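Local coordinates for cell division control protein 45 cdc45 putative (Entamoeba histolytica, PDB 6CC2) that probably serves in eukaryotic DNA replication as the Cdc45 partner of the replicative helicase and may help regulate replication through a conformational switch, at residues 372-375 / 376-380. Sequence-based numbering, arbitrary orientation.
With EDO (1,2-ethanediol), chain F.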
ATOM      1  N   GLN A 372     -12.520 -12.825   4.171  1.00 22.38           N
ATOM      2  CA  GLN A 372     -11.951 -11.508   4.373  1.00 21.87           C
ATOM      3  C   GLN A 372     -12.359 -10.587   3.232  1.00 25.06           C
ATOM      4  O   GLN A 372     -12.402 -10.993   2.069  1.00 28.51           O
ATOM      5  CB  GLN A 372     -10.429 -11.589   4.487  1.00 23.88           C
ATOM      6  CG  GLN A 372      -9.983 -12.220   5.804  1.00 24.63           C
ATOM      7  CD  GLN A 372      -8.487 -12.321   5.979  1.00 24.46           C
ATOM      8  OE1 GLN A 372      -7.696 -11.838   5.166  1.00 24.30           O
ATOM      9  NE2 GLN A 372      -8.080 -12.981   7.064  1.00 26.67           N
ATOM     10  N   ASN A 373     -12.683  -9.349   3.580  1.00 21.63           N
ATOM     11  CA  ASN A 373     -13.026  -8.334   2.599  1.00 22.69           C
ATOM     12  C   ASN A 373     -12.626  -6.983   3.179  1.00 21.29           C
ATOM     13  O   ASN A 373     -12.409  -6.853   4.387  1.00 22.22           O
ATOM     14  CB  ASN A 373     -14.521  -8.338   2.278  1.00 28.04           C
ATOM     15  CG  ASN A 373     -15.368  -8.259   3.519  1.00 30.56           C
ATOM     16  OD1 ASN A 373     -15.509  -7.212   4.106  1.00 30.73           O
ATOM     17  ND2 ASN A 373     -15.897  -9.410   3.960  1.00 37.08           N
ATOM     18  N   TRP A 374     -12.571  -5.973   2.315  1.00 19.48           N
ATOM     19  CA  TRP A 374     -12.132  -4.649   2.758  1.00 17.88           C
ATOM     20  C   TRP A 374     -13.083  -4.043   3.792  1.00 18.61           C
ATOM     21  O   TRP A 374     -12.633  -3.361   4.719  1.00 19.11           O
ATOM     22  CB  TRP A 374     -11.954  -3.768   1.541  1.00 18.75           C
ATOM     23  CG  TRP A 374     -11.641  -2.330   1.797  1.00 17.67           C
ATOM     24  CD1 TRP A 374     -12.268  -1.256   1.246  1.00 19.44           C
ATOM     25  CD2 TRP A 374     -10.613  -1.802   2.655  1.00 17.29           C
ATOM     26  NE1 TRP A 374     -11.693  -0.106   1.682  1.00 19.21           N
ATOM     27  CE2 TRP A 374     -10.693  -0.402   2.568  1.00 19.28           C
ATOM     28  CE3 TRP A 374      -9.648  -2.377   3.477  1.00 17.34           C
ATOM     29  CZ2 TRP A 374      -9.831   0.451   3.284  1.00 20.40           C
ATOM     30  CZ3 TRP A 374      -8.779  -1.527   4.192  1.00 18.94           C
ATOM     31  CH2 TRP A 374      -8.881  -0.130   4.067  1.00 20.81           C
ATOM     32  N   GLN A 375     -14.389  -4.292   3.681  1.00 18.59           N
ATOM     33  CA  GLN A 375     -15.314  -3.735   4.666  1.00 20.88           C
ATOM     34  C   GLN A 375     -14.954  -4.164   6.084  1.00 22.56           C
ATOM     35  O   GLN A 375     -15.069  -3.371   7.028  1.00 25.95           O
ATOM     36  CB  GLN A 375     -16.746  -4.155   4.332  1.00 31.76           C
ATOM     37  CG  GLN A 375     -17.356  -3.431   3.151  1.00 50.22           C
ATOM     38  CD  GLN A 375     -18.834  -3.772   2.965  1.00 64.23           C
ATOM     39  OE1 GLN A 375     -19.256  -4.188   1.887  1.00 76.17           O
ATOM     40  NE2 GLN A 375     -19.621  -3.594   4.019  1.00 57.66           N
ATOM     41  N   GLN A 376     -14.525  -5.411   6.257  1.00 23.75           N
ATOM     42  CA  GLN A 376     -14.104  -5.889   7.570  1.00 24.49           C
ATOM     43  C   GLN A 376     -12.640  -5.573   7.852  1.00 22.53           C
ATOM     44  O   GLN A 376     -12.295  -5.148   8.964  1.00 24.69           O
ATOM     45  CB  GLN A 376     -14.318  -7.398   7.680  1.00 33.81           C
ATOM     46  CG  GLN A 376     -15.761  -7.831   7.459  1.00 56.82           C
ATOM     47  CD  GLN A 376     -16.020  -9.260   7.892  1.00 73.19           C
ATOM     48  OE1 GLN A 376     -17.105  -9.580   8.372  1.00 71.98           O
ATOM     49  NE2 GLN A 376     -15.022 -10.128   7.725  1.00 83.57           N
ATOM     50  N   GLN A 377     -11.770  -5.753   6.863  1.00 19.87           N
ATOM     51  CA  GLN A 377     -10.341  -5.617   7.123  1.00 20.50           C
ATOM     52  C   GLN A 377      -9.963  -4.162   7.388  1.00 20.12           C
ATOM     53  O   GLN A 377      -8.992  -3.900   8.088  1.00 19.69           O
ATOM     54  CB  GLN A 377      -9.505  -6.164   5.958  1.00 20.96           C
ATOM     55  CG  GLN A 377      -9.580  -7.697   5.818  1.00 23.73           C
ATOM     56  CD  GLN A 377      -9.356  -8.419   7.120  1.00 27.45           C
ATOM     57  OE1 GLN A 377      -8.228  -8.513   7.617  1.00 31.27           O
ATOM     58  NE2 GLN A 377     -10.429  -8.917   7.701  1.00 24.70           N
ATOM     59  N   PHE A 378     -10.733  -3.202   6.867  1.00 18.85           N
ATOM     60  CA  PHE A 378     -10.496  -1.809   7.247  1.00 17.85           C
ATOM     61  C   PHE A 378     -10.459  -1.645   8.770  1.00 19.32           C
ATOM     62  O   PHE A 378      -9.561  -0.983   9.307  1.00 19.02           O
ATOM     63  CB  PHE A 378     -11.559  -0.889   6.666  1.00 19.58           C
ATOM     64  CG  PHE A 378     -11.587   0.452   7.333  1.00 20.44           C
ATOM     65  CD1 PHE A 378     -10.697   1.437   6.927  1.00 19.47           C
ATOM     66  CD2 PHE A 378     -12.470   0.717   8.367  1.00 20.97           C
ATOM     67  CE1 PHE A 378     -10.685   2.674   7.574  1.00 19.19           C
ATOM     68  CE2 PHE A 378     -12.469   1.924   8.999  1.00 18.62           C
ATOM     69  CZ  PHE A 378     -11.590   2.914   8.609  1.00 18.98           C
ATOM     70  N   TRP A 379     -11.425  -2.245   9.472  1.00 19.77           N
ATOM     71  CA  TRP A 379     -11.509  -2.075  10.919  1.00 20.68           C
ATOM     72  C   TRP A 379     -10.402  -2.813  11.644  1.00 21.33           C
ATOM     73  O   TRP A 379      -9.925  -2.348  12.680  1.00 22.17           O
ATOM     74  CB  TRP A 379     -12.895  -2.516  11.412  1.00 21.87           C
ATOM     75  CG  TRP A 379     -13.924  -1.510  11.050  1.00 24.20           C
ATOM     76  CD1 TRP A 379     -14.926  -1.646  10.141  1.00 27.05           C
ATOM     77  CD2 TRP A 379     -14.028  -0.178  11.563  1.00 25.11           C
ATOM     78  NE1 TRP A 379     -15.655  -0.487  10.060  1.00 27.46           N
ATOM     79  CE2 TRP A 379     -15.130   0.431  10.931  1.00 26.88           C
ATOM     80  CE3 TRP A 379     -13.290   0.563  12.497  1.00 26.42           C
ATOM     81  CZ2 TRP A 379     -15.518   1.741  11.208  1.00 30.19           C
ATOM     82  CZ3 TRP A 379     -13.681   1.861  12.771  1.00 32.49           C
ATOM     83  CH2 TRP A 379     -14.782   2.433  12.133  1.00 29.93           C
ATOM     84  N   GLU A 380      -9.961  -3.953  11.108  1.00 20.27           N
ATOM     85  CA  GLU A 380      -8.802  -4.623  11.674  1.00 20.94           C
ATOM     86  C   GLU A 380      -7.555  -3.759  11.544  1.00 18.49           C
ATOM     87  O   GLU A 380      -6.724  -3.709  12.464  1.00 21.68           O
ATOM     88  CB  GLU A 380      -8.597  -5.977  11.005  1.00 24.68           C
ATOM     89  CG  GLU A 380      -9.739  -6.958  11.219  1.00 31.16           C
ATOM     90  CD  GLU A 380      -9.943  -7.307  12.695  1.00 49.16           C
ATOM     91  OE1 GLU A 380      -8.943  -7.382  13.441  1.00 52.09           O
ATOM     92  OE2 GLU A 380     -11.106  -7.496  13.107  1.00 56.70           O
TER
HETATM   93  C1  EDO F 605     -22.957  -2.680   3.193  1.00 70.81           C
HETATM   94  O1  EDO F 605     -23.864  -2.572   4.297  1.00 73.35           O
HETATM   95  C2  EDO F 605     -22.875  -4.136   2.747  1.00 69.91           C
HETATM   96  O2  EDO F 605     -22.111  -4.231   1.544  1.00 66.72           O
HETATM   97  O   HOH W   1     -17.239  -1.537   7.403  1.00 41.70           O
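N373 caps the first turn of helix 374-385 by accepting from the backbone N of Q376. With chi1 at 52°, its CG sits between the backbone N and the carbonyl carbon, which folds the short side chain back over the helix start. There N373 OD1 lies 3.0 Å from Q376 N, the donor tilted 33° from the amide plane. Asparagine suits this N-cap because its amide carbonyl carbon is CG itself, so the short side chain lets OD1 reach back to an N-H of the first turn. N373 O takes a straighter bond from Q377 N, at 2.8 Å, and the CG of Q376 packs against N373 OD1.

At the next position, W374 O accepts from F378 N, and the same i to i+4 spacing brings the two aromatic side chains together. F378 CB stands over the six-membered ring of W374, 3.8 Å from its centroid, in a CH-pi contact. The F378 ring turns an edge toward the indole face, planes 86° apart; F378 CD1 reaches W374 CH2 at 3.7 Å. W374 NE1 is satisfied by V29 O, while P57 touches both side chains. The N373 amide thus caps the helix start, while the buried aromatic pair packs this helix against strand 53-57 and helix 33-48 of the N-terminal parallel-sheet region.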